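Local structure of CbsA (5XYH) at residues 15-20 with 65-70; 45-50 with 357-362. The protein probably hydrolyses the beta-1,4 bonds of cellulose as an exoglucanase that releases cellobiose, serving a rice-blight bacterium as a cell-wall degrading enzyme. All blocks are in the same frame, centred on the assembly; numbering follows the deposited sequence.

Contact 1 of 2, residues 15-20 with 65-70; sequences VNPDYS and GRLSLQ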
ATOM      1  N   VAL A  15      -6.254  -3.701 -16.153  1.00 16.12           N
ATOM      2  CA  VAL A  15      -7.487  -3.785 -15.366  1.00 16.55           C
ATOM      3  C   VAL A  15      -7.734  -5.259 -15.037  1.00 15.55           C
ATOM      4  O   VAL A  15      -7.988  -6.075 -15.929  1.00 16.42           O
ATOM      5  CB  VAL A  15      -8.679  -3.165 -16.111  1.00 16.71           C
ATOM      6  CG1 VAL A  15      -9.972  -3.369 -15.324  1.00 16.23           C
ATOM      7  CG2 VAL A  15      -8.445  -1.653 -16.404  1.00 16.08           C
ATOM      8  N   ASN A  16      -7.648  -5.599 -13.758  1.00 15.38           N
ATOM      9  CA  ASN A  16      -7.671  -6.991 -13.312  1.00 15.50           C
ATOM     10  C   ASN A  16      -9.087  -7.551 -13.380  1.00 14.99           C
ATOM     11  O   ASN A  16      -9.971  -7.059 -12.668  1.00 14.64           O
ATOM     12  CB  ASN A  16      -7.123  -7.085 -11.887  1.00 14.33           C
ATOM     13  CG  ASN A  16      -7.137  -8.519 -11.324  1.00 15.62           C
ATOM     14  OD1 ASN A  16      -7.452  -9.493 -12.018  1.00 15.77           O
ATOM     15  ND2 ASN A  16      -6.780  -8.643 -10.044  1.00 15.07           N
ATOM     16  N   PRO A  17      -9.346  -8.572 -14.203  1.00 15.72           N
ATOM     17  CA  PRO A  17     -10.714  -9.111 -14.294  1.00 16.06           C
ATOM     18  C   PRO A  17     -11.190  -9.754 -13.009  1.00 15.86           C
ATOM     19  O   PRO A  17     -12.405  -9.901 -12.820  1.00 16.01           O
ATOM     20  CB  PRO A  17     -10.625 -10.133 -15.438  1.00 17.43           C
ATOM     21  CG  PRO A  17      -9.184 -10.426 -15.600  1.00 17.45           C
ATOM     22  CD  PRO A  17      -8.432  -9.198 -15.177  1.00 16.22           C
ATOM     23  N   ASP A  18     -10.282 -10.130 -12.106  1.00 15.22           N
ATOM     24  CA  ASP A  18     -10.741 -10.656 -10.824  1.00 15.15           C
ATOM     25  C   ASP A  18     -11.340  -9.550  -9.963  1.00 14.95           C
ATOM     26  O   ASP A  18     -12.322  -9.776  -9.247  1.00 14.84           O
ATOM     27  CB  ASP A  18      -9.599 -11.343 -10.094  1.00 15.49           C
ATOM     28  CG  ASP A  18      -9.110 -12.569 -10.820  1.00 16.84           C
ATOM     29  OD1 ASP A  18      -9.940 -13.241 -11.478  1.00 17.98           O
ATOM     30  OD2 ASP A  18      -7.896 -12.855 -10.727  1.00 16.73           O
ATOM     31  N   TYR A  19     -10.740  -8.356  -9.991  1.00 14.46           N
ATOM     32  CA  TYR A  19     -11.345  -7.220  -9.303  1.00 14.01           C
ATOM     33  C   TYR A  19     -12.675  -6.850  -9.951  1.00 13.78           C
ATOM     34  O   TYR A  19     -13.661  -6.594  -9.252  1.00 13.48           O
ATOM     35  CB  TYR A  19     -10.371  -6.035  -9.302  1.00 13.62           C
ATOM     36  CG  TYR A  19     -10.828  -4.837  -8.505  1.00 13.12           C
ATOM     37  CD1 TYR A  19     -10.812  -4.854  -7.114  1.00 13.37           C
ATOM     38  CD2 TYR A  19     -11.265  -3.682  -9.141  1.00 13.87           C
ATOM     39  CE1 TYR A  19     -11.239  -3.758  -6.377  1.00 12.94           C
ATOM     40  CE2 TYR A  19     -11.690  -2.578  -8.412  1.00 13.08           C
ATOM     41  CZ  TYR A  19     -11.675  -2.627  -7.028  1.00 13.22           C
ATOM     42  OH  TYR A  19     -12.092  -1.526  -6.299  1.00 12.80           O
ATOM     43  N   SER A  20     -12.725  -6.838 -11.290  1.00 14.42           N
ATOM     44  CA  SER A  20     -14.003  -6.635 -11.979  1.00 15.23           C
ATOM     45  C   SER A  20     -15.054  -7.636 -11.504  1.00 15.55           C
ATOM     46  O   SER A  20     -16.201  -7.259 -11.232  1.00 15.96           O
ATOM     47  CB  SER A  20     -13.810  -6.729 -13.496  1.00 15.04           C
ATOM     48  OG  SER A  20     -12.901  -5.727 -13.937  1.00 17.15           O
ATOM     49  N   GLY A  65      -9.582 -19.289  -6.952  1.00 18.31           N
ATOM     50  CA  GLY A  65     -10.046 -19.099  -8.312  1.00 18.24           C
ATOM     51  C   GLY A  65      -9.435 -17.933  -9.058  1.00 19.19           C
ATOM     52  O   GLY A  65      -9.808 -17.698 -10.212  1.00 17.69           O
ATOM     53  N   ARG A  66      -8.515 -17.188  -8.446  1.00 17.88           N
ATOM     54  CA  ARG A  66      -7.939 -16.033  -9.119  1.00 17.18           C
ATOM     55  C   ARG A  66      -7.044 -16.467 -10.282  1.00 17.64           C
ATOM     56  O   ARG A  66      -6.598 -17.612 -10.365  1.00 17.68           O
ATOM     57  CB  ARG A  66      -7.132 -15.190  -8.128  1.00 17.03           C
ATOM     58  CG  ARG A  66      -7.962 -14.504  -7.068  1.00 15.97           C
ATOM     59  CD  ARG A  66      -7.074 -13.701  -6.122  1.00 16.62           C
ATOM     60  NE  ARG A  66      -7.841 -12.913  -5.153  1.00 16.08           N
ATOM     61  CZ  ARG A  66      -8.149 -11.631  -5.307  1.00 15.63           C
ATOM     62  NH1 ARG A  66      -7.762 -10.985  -6.396  1.00 16.30           N
ATOM     63  NH2 ARG A  66      -8.844 -10.996  -4.371  1.00 14.93           N
ATOM     64  N   LEU A  67      -6.777 -15.523 -11.183  1.00 16.97           N
ATOM     65  CA  LEU A  67      -5.862 -15.780 -12.287  1.00 17.33           C
ATOM     66  C   LEU A  67      -4.464 -16.104 -11.770  1.00 16.93           C
ATOM     67  O   LEU A  67      -4.035 -15.606 -10.727  1.00 16.90           O
ATOM     68  CB  LEU A  67      -5.777 -14.563 -13.211  1.00 16.03           C
ATOM     69  CG  LEU A  67      -6.967 -14.279 -14.125  1.00 17.97           C
ATOM     70  CD1 LEU A  67      -6.713 -13.016 -14.902  1.00 16.99           C
ATOM     71  CD2 LEU A  67      -7.216 -15.454 -15.065  1.00 19.38           C
ATOM     72  N   SER A  68      -3.748 -16.941 -12.522  1.00 15.78           N
ATOM     73  CA  SER A  68      -2.317 -17.110 -12.305  1.00 16.67           C
ATOM     74  C   SER A  68      -1.565 -15.853 -12.735  1.00 15.72           C
ATOM     75  O   SER A  68      -2.087 -15.005 -13.463  1.00 15.93           O
ATOM     76  CB  SER A  68      -1.785 -18.296 -13.106  1.00 16.97           C
ATOM     77  OG  SER A  68      -1.721 -17.948 -14.479  1.00 16.28           O
ATOM     78  N   LEU A  69      -0.305 -15.755 -12.300  1.00 16.48           N
ATOM     79  CA  LEU A  69       0.548 -14.665 -12.760  1.00 15.93           C
ATOM     80  C   LEU A  69       0.599 -14.627 -14.280  1.00 16.49           C
ATOM     81  O   LEU A  69       0.473 -13.559 -14.884  1.00 16.86           O
ATOM     82  CB  LEU A  69       1.960 -14.794 -12.175  1.00 15.86           C
ATOM     83  CG  LEU A  69       2.993 -13.763 -12.669  1.00 17.05           C
ATOM     84  CD1 LEU A  69       2.530 -12.296 -12.474  1.00 16.06           C
ATOM     85  CD2 LEU A  69       4.365 -13.980 -12.052  1.00 16.29           C
ATOM     86  N   GLN A  70       0.748 -15.792 -14.925  1.00 17.70           N
ATOM     87  CA  GLN A  70       0.744 -15.810 -16.386  1.00 18.19           C
ATOM     88  C   GLN A  70      -0.606 -15.386 -16.949  1.00 18.10           C
ATOM     89  O   GLN A  70      -0.665 -14.713 -17.987  1.00 19.11           O
ATOM     90  CB  GLN A  70       1.118 -17.194 -16.901  1.00 19.74           C
ATOM     91  CG  GLN A  70       2.468 -17.652 -16.428  1.00 21.52           C
ATOM     92  CD  GLN A  70       2.887 -18.932 -17.097  1.00 25.42           C
ATOM     93  OE1 GLN A  70       2.332 -19.308 -18.138  1.00 26.25           O
ATOM     94  NE2 GLN A  70       3.874 -19.615 -16.514  1.00 24.45           N
TER
HETATM   95  O   HOH W   1      -6.521 -11.629  -8.893  1.00 15.63           O
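D18, in the first turn of helix 17-27, grips the loop that leads into helix 69-79, on the periphery of a glycoside hydrolase family 6 fold. The D18 carboxylate accepts two bonds at OD2, one from L67 N and one from a water. L67 N gives OD2 a nearly straight bond of 2.9 Å (172° at the hydrogen), arriving on the syn side and 18° out of the carboxylate plane. With D18 CG anti to the carbonyl carbon (chi1 -65°), the acid leans out from the helix across to R66 and L67.

N16 is the N-cap residue of helix 17-27: its OD1 takes the N-H of D18 at 2.9 Å, with the donor well above the amide carbonyl plane. The same amide turns its ND2 to the water, 3.2 Å away. That water also accepts from R66 NH1 at 2.9 Å, in the plane of the guanidinium at its edge, and donates to D18 OD2 at 2.6 Å, so it bridges the carboxylate and the guanidinium, whose charged atoms do not touch. R66, extended from CG to NE, carries its NH2 onward to G407 O and to a salt bridge with E365.

The apolar part of the contact is P17 against L67. L67 crosses the P17 ring at about a right angle, and its side chain also touches Y14 and H72; the closest approach is P17 CG to L67 CD1, 3.6 Å.

Contact 2 of 2, residues 45-50 with 357-362; sequences YPTYVW and YVWGKG
T47 and W359, then Y48 and G360, lie opposite each other with CA atoms 5.1 Å apart, so the two segments follow the same order where they meet. One segment leads into strand 49-51 and the other leaves strand 354-358, two parallel strands of the distorted beta/alpha barrel of family 6 hydrolases. No strand ladder joins them here. Instead, Y48 N donates to W359 O at 3.1 Å, and two waters extend the link: one runs from P46 O to W359 N, the other from Y48 O to G362 N.

The W50 indole adds a side-chain bond. Its NE1 donates to G360 O at 2.8 Å, with an angle of 146° at the hydrogen, and the oxygen sits near the ring edge, somewhat out of its plane. W50 CG anti to the carbonyl carbon (chi1 -73°) sends the indole across to this carbonyl, while CZ2 passes K361 CB. Y93 packs edge-to-face with the same indole.

At the far end, the edge of the Y45 ring points at the face of the W359 six-membered ring, an offset edge-to-face pair with centroids 5.2 Å apart and planes at 67°; Y45 CD2 comes 3.4 Å from W359 CH2. Y45 CB lies over the six-membered ring as a CH-pi contact, and T47 CG2 abuts the indole edge at CE3, 3.8 Å away. The indole N-H is used elsewhere, by M344 O.

Y48 crosses V358 obliquely, its side chain also touching V91 of strand 86-92 and V142 and I144 of strand 140-145. Its hydroxyl is buried without a polar partner in the model; what it meets across the contact is V358 CG1, 3.7 Å from Y48 OH.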
ATOM      1  N   TYR A  45     -10.862   1.023 -13.396  1.00 15.51           N
ATOM      2  CA  TYR A  45      -9.537   1.525 -13.071  1.00 14.75           C
ATOM      3  C   TYR A  45      -8.568   0.382 -12.802  1.00 14.60           C
ATOM      4  O   TYR A  45      -8.959  -0.662 -12.274  1.00 15.00           O
ATOM      5  CB  TYR A  45      -9.593   2.435 -11.845  1.00 14.57           C
ATOM      6  CG  TYR A  45     -10.369   3.725 -12.064  1.00 15.26           C
ATOM      7  CD1 TYR A  45      -9.999   4.634 -13.061  1.00 16.11           C
ATOM      8  CD2 TYR A  45     -11.445   4.051 -11.245  1.00 16.03           C
ATOM      9  CE1 TYR A  45     -10.705   5.824 -13.252  1.00 16.77           C
ATOM     10  CE2 TYR A  45     -12.143   5.233 -11.419  1.00 16.63           C
ATOM     11  CZ  TYR A  45     -11.775   6.114 -12.432  1.00 16.94           C
ATOM     12  OH  TYR A  45     -12.486   7.290 -12.588  1.00 18.67           O
ATOM     13  N   PRO A  46      -7.301   0.554 -13.184  1.00 15.27           N
ATOM     14  CA  PRO A  46      -6.283  -0.456 -12.860  1.00 15.19           C
ATOM     15  C   PRO A  46      -6.136  -0.620 -11.358  1.00 13.89           C
ATOM     16  O   PRO A  46      -6.161   0.361 -10.614  1.00 13.41           O
ATOM     17  CB  PRO A  46      -4.999   0.116 -13.472  1.00 14.33           C
ATOM     18  CG  PRO A  46      -5.443   1.082 -14.505  1.00 16.25           C
ATOM     19  CD  PRO A  46      -6.780   1.624 -14.057  1.00 15.42           C
ATOM     20  N   THR A  47      -5.945  -1.870 -10.922  1.00 14.32           N
ATOM     21  CA  THR A  47      -5.665  -2.207  -9.529  1.00 13.77           C
ATOM     22  C   THR A  47      -4.492  -3.176  -9.474  1.00 13.62           C
ATOM     23  O   THR A  47      -4.284  -3.970 -10.390  1.00 13.42           O
ATOM     24  CB  THR A  47      -6.891  -2.839  -8.814  1.00 14.30           C
ATOM     25  OG1 THR A  47      -7.375  -3.946  -9.583  1.00 14.21           O
ATOM     26  CG2 THR A  47      -8.016  -1.816  -8.634  1.00 13.98           C
ATOM     27  N   TYR A  48      -3.710  -3.097  -8.397  1.00 13.35           N
ATOM     28  CA  TYR A  48      -2.509  -3.914  -8.294  1.00 12.74           C
ATOM     29  C   TYR A  48      -2.857  -5.345  -7.884  1.00 13.53           C
ATOM     30  O   TYR A  48      -3.827  -5.590  -7.160  1.00 13.12           O
ATOM     31  CB  TYR A  48      -1.519  -3.272  -7.310  1.00 13.24           C
ATOM     32  CG  TYR A  48      -0.596  -2.308  -8.019  1.00 13.45           C
ATOM     33  CD1 TYR A  48      -1.122  -1.268  -8.775  1.00 14.30           C
ATOM     34  CD2 TYR A  48       0.798  -2.455  -7.977  1.00 13.46           C
ATOM     35  CE1 TYR A  48      -0.311  -0.391  -9.461  1.00 13.84           C
ATOM     36  CE2 TYR A  48       1.624  -1.569  -8.666  1.00 13.68           C
ATOM     37  CZ  TYR A  48       1.051  -0.547  -9.406  1.00 14.16           C
ATOM     38  OH  TYR A  48       1.811   0.347 -10.118  1.00 15.41           O
ATOM     39  N   VAL A  49      -2.070  -6.297  -8.388  1.00 13.24           N
ATOM     40  CA  VAL A  49      -2.261  -7.724  -8.114  1.00 13.02           C
ATOM     41  C   VAL A  49      -1.316  -8.147  -6.995  1.00 12.83           C
ATOM     42  O   VAL A  49      -0.095  -8.111  -7.168  1.00 12.81           O
ATOM     43  CB  VAL A  49      -2.001  -8.570  -9.369  1.00 13.14           C
ATOM     44  CG1 VAL A  49      -2.008 -10.048  -9.005  1.00 13.73           C
ATOM     45  CG2 VAL A  49      -3.016  -8.254 -10.459  1.00 13.63           C
ATOM     46  N   TRP A  50      -1.866  -8.593  -5.866  1.00 12.27           N
ATOM     47  CA  TRP A  50      -1.055  -8.982  -4.715  1.00 13.25           C
ATOM     48  C   TRP A  50      -0.603 -10.425  -4.880  1.00 13.73           C
ATOM     49  O   TRP A  50      -1.435 -11.337  -4.929  1.00 13.52           O
ATOM     50  CB  TRP A  50      -1.835  -8.820  -3.405  1.00 13.24           C
ATOM     51  CG  TRP A  50      -1.995  -7.392  -3.052  1.00 13.59           C
ATOM     52  CD1 TRP A  50      -2.724  -6.467  -3.738  1.00 13.42           C
ATOM     53  CD2 TRP A  50      -1.404  -6.702  -1.942  1.00 13.62           C
ATOM     54  NE1 TRP A  50      -2.625  -5.245  -3.128  1.00 14.05           N
ATOM     55  CE2 TRP A  50      -1.818  -5.358  -2.025  1.00 13.62           C
ATOM     56  CE3 TRP A  50      -0.567  -7.088  -0.890  1.00 14.40           C
ATOM     57  CZ2 TRP A  50      -1.420  -4.395  -1.103  1.00 14.01           C
ATOM     58  CZ3 TRP A  50      -0.180  -6.130   0.036  1.00 14.40           C
ATOM     59  CH2 TRP A  50      -0.607  -4.801  -0.078  1.00 13.38           C
ATOM     60  N   TYR A 357      -0.303   8.286  -8.992  1.00 13.26           N
ATOM     61  CA  TYR A 357      -1.230   7.763  -7.990  1.00 13.45           C
ATOM     62  C   TYR A 357      -1.671   6.386  -8.467  1.00 13.06           C
ATOM     63  O   TYR A 357      -2.016   6.225  -9.639  1.00 12.98           O
ATOM     64  CB  TYR A 357      -2.451   8.665  -7.801  1.00 12.74           C
ATOM     65  CG  TYR A 357      -2.151  10.093  -7.378  1.00 13.26           C
ATOM     66  CD1 TYR A 357      -1.130  10.389  -6.484  1.00 14.30           C
ATOM     67  CD2 TYR A 357      -2.904  11.144  -7.874  1.00 14.99           C
ATOM     68  CE1 TYR A 357      -0.855  11.705  -6.104  1.00 14.20           C
ATOM     69  CE2 TYR A 357      -2.647  12.454  -7.506  1.00 15.34           C
ATOM     70  CZ  TYR A 357      -1.626  12.729  -6.622  1.00 16.14           C
ATOM     71  OH  TYR A 357      -1.381  14.030  -6.265  1.00 15.98           O
ATOM     72  N   VAL A 358      -1.631   5.388  -7.576  1.00 12.55           N
ATOM     73  CA  VAL A 358      -1.965   4.015  -7.937  1.00 12.11           C
ATOM     74  C   VAL A 358      -2.999   3.499  -6.941  1.00 12.37           C
ATOM     75  O   VAL A 358      -3.118   3.993  -5.819  1.00 10.95           O
ATOM     76  CB  VAL A 358      -0.733   3.075  -7.959  1.00 12.12           C
ATOM     77  CG1 VAL A 358       0.343   3.574  -8.943  1.00 13.36           C
ATOM     78  CG2 VAL A 358      -0.157   2.904  -6.556  1.00 11.63           C
ATOM     79  N   TRP A 359      -3.771   2.508  -7.373  1.00 11.70           N
ATOM     80  CA  TRP A 359      -4.633   1.777  -6.444  1.00 11.35           C
ATOM     81  C   TRP A 359      -3.855   0.522  -6.080  1.00 12.72           C
ATOM     82  O   TRP A 359      -3.979  -0.525  -6.723  1.00 13.22           O
ATOM     83  CB  TRP A 359      -5.993   1.471  -7.060  1.00 12.38           C
ATOM     84  CG  TRP A 359      -6.880   2.661  -7.093  1.00 11.95           C
ATOM     85  CD1 TRP A 359      -6.537   3.951  -6.790  1.00 11.87           C
ATOM     86  CD2 TRP A 359      -8.273   2.682  -7.414  1.00 12.45           C
ATOM     87  NE1 TRP A 359      -7.625   4.766  -6.915  1.00 12.82           N
ATOM     88  CE2 TRP A 359      -8.705   4.017  -7.309  1.00 12.95           C
ATOM     89  CE3 TRP A 359      -9.195   1.700  -7.797  1.00 13.67           C
ATOM     90  CZ2 TRP A 359     -10.029   4.400  -7.562  1.00 13.07           C
ATOM     91  CZ3 TRP A 359     -10.513   2.082  -8.057  1.00 13.64           C
ATOM     92  CH2 TRP A 359     -10.914   3.417  -7.936  1.00 14.30           C
ATOM     93  N   GLY A 360      -2.997   0.661  -5.066  1.00 12.29           N
ATOM     94  CA  GLY A 360      -2.203  -0.468  -4.610  1.00 12.10           C
ATOM     95  C   GLY A 360      -3.062  -1.587  -4.071  1.00 13.38           C
ATOM     96  O   GLY A 360      -2.878  -2.754  -4.416  1.00 13.63           O
ATOM     97  N   LYS A 361      -4.017  -1.250  -3.221  1.00 12.87           N
ATOM     98  CA  LYS A 361      -5.004  -2.212  -2.765  1.00 13.18           C
ATOM     99  C   LYS A 361      -6.363  -1.785  -3.291  1.00 13.66           C
ATOM    100  O   LYS A 361      -6.851  -0.704  -2.943  1.00 13.64           O
ATOM    101  CB  LYS A 361      -5.020  -2.312  -1.242  1.00 12.92           C
ATOM    102  CG  LYS A 361      -6.156  -3.185  -0.728  1.00 14.84           C
ATOM    103  CD  LYS A 361      -5.654  -4.232   0.243  1.00 15.16           C
ATOM    104  CE  LYS A 361      -6.832  -5.023   0.825  1.00 15.62           C
ATOM    105  NZ  LYS A 361      -6.335  -6.079   1.738  1.00 16.68           N
ATOM    106  N   GLY A 362      -6.970  -2.632  -4.120  1.00 14.58           N
ATOM    107  CA  GLY A 362      -8.293  -2.357  -4.662  1.00 14.37           C
ATOM    108  C   GLY A 362      -9.366  -2.270  -3.597  1.00 13.45           C
ATOM    109  O   GLY A 362      -9.544  -3.206  -2.807  1.00 14.07           O
TER
HETATM  110  O   HOH W   2      -3.615   1.302  -9.965  1.00 13.75           O
HETATM  111  O   HOH W   3      -5.728  -5.056  -5.022  1.00 15.37           O

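How the contacts relate
The centres of the two contacts lie about 12 Å apart, contact 2 about 9 Å from the centre of the chain and contact 1 about 19 Å. Their segments alternate along the sequence: 15-20, 45-50, 65-70, then 357-362, so the N-terminal part of the chain is tied both to itself and to a segment some 300 residues later. They touch directly: Y19 CB packs on T47 OG1 at 3.7 Å, the Y19 ring reaches G362, and N16 lies against T47 and V49. The start of helix 17-27 thus packs on the loops next to two barrel strands, and on V49 of strand 49-51; Y19 OH, bonded to G363 O, continues the link into the loop after 357-362.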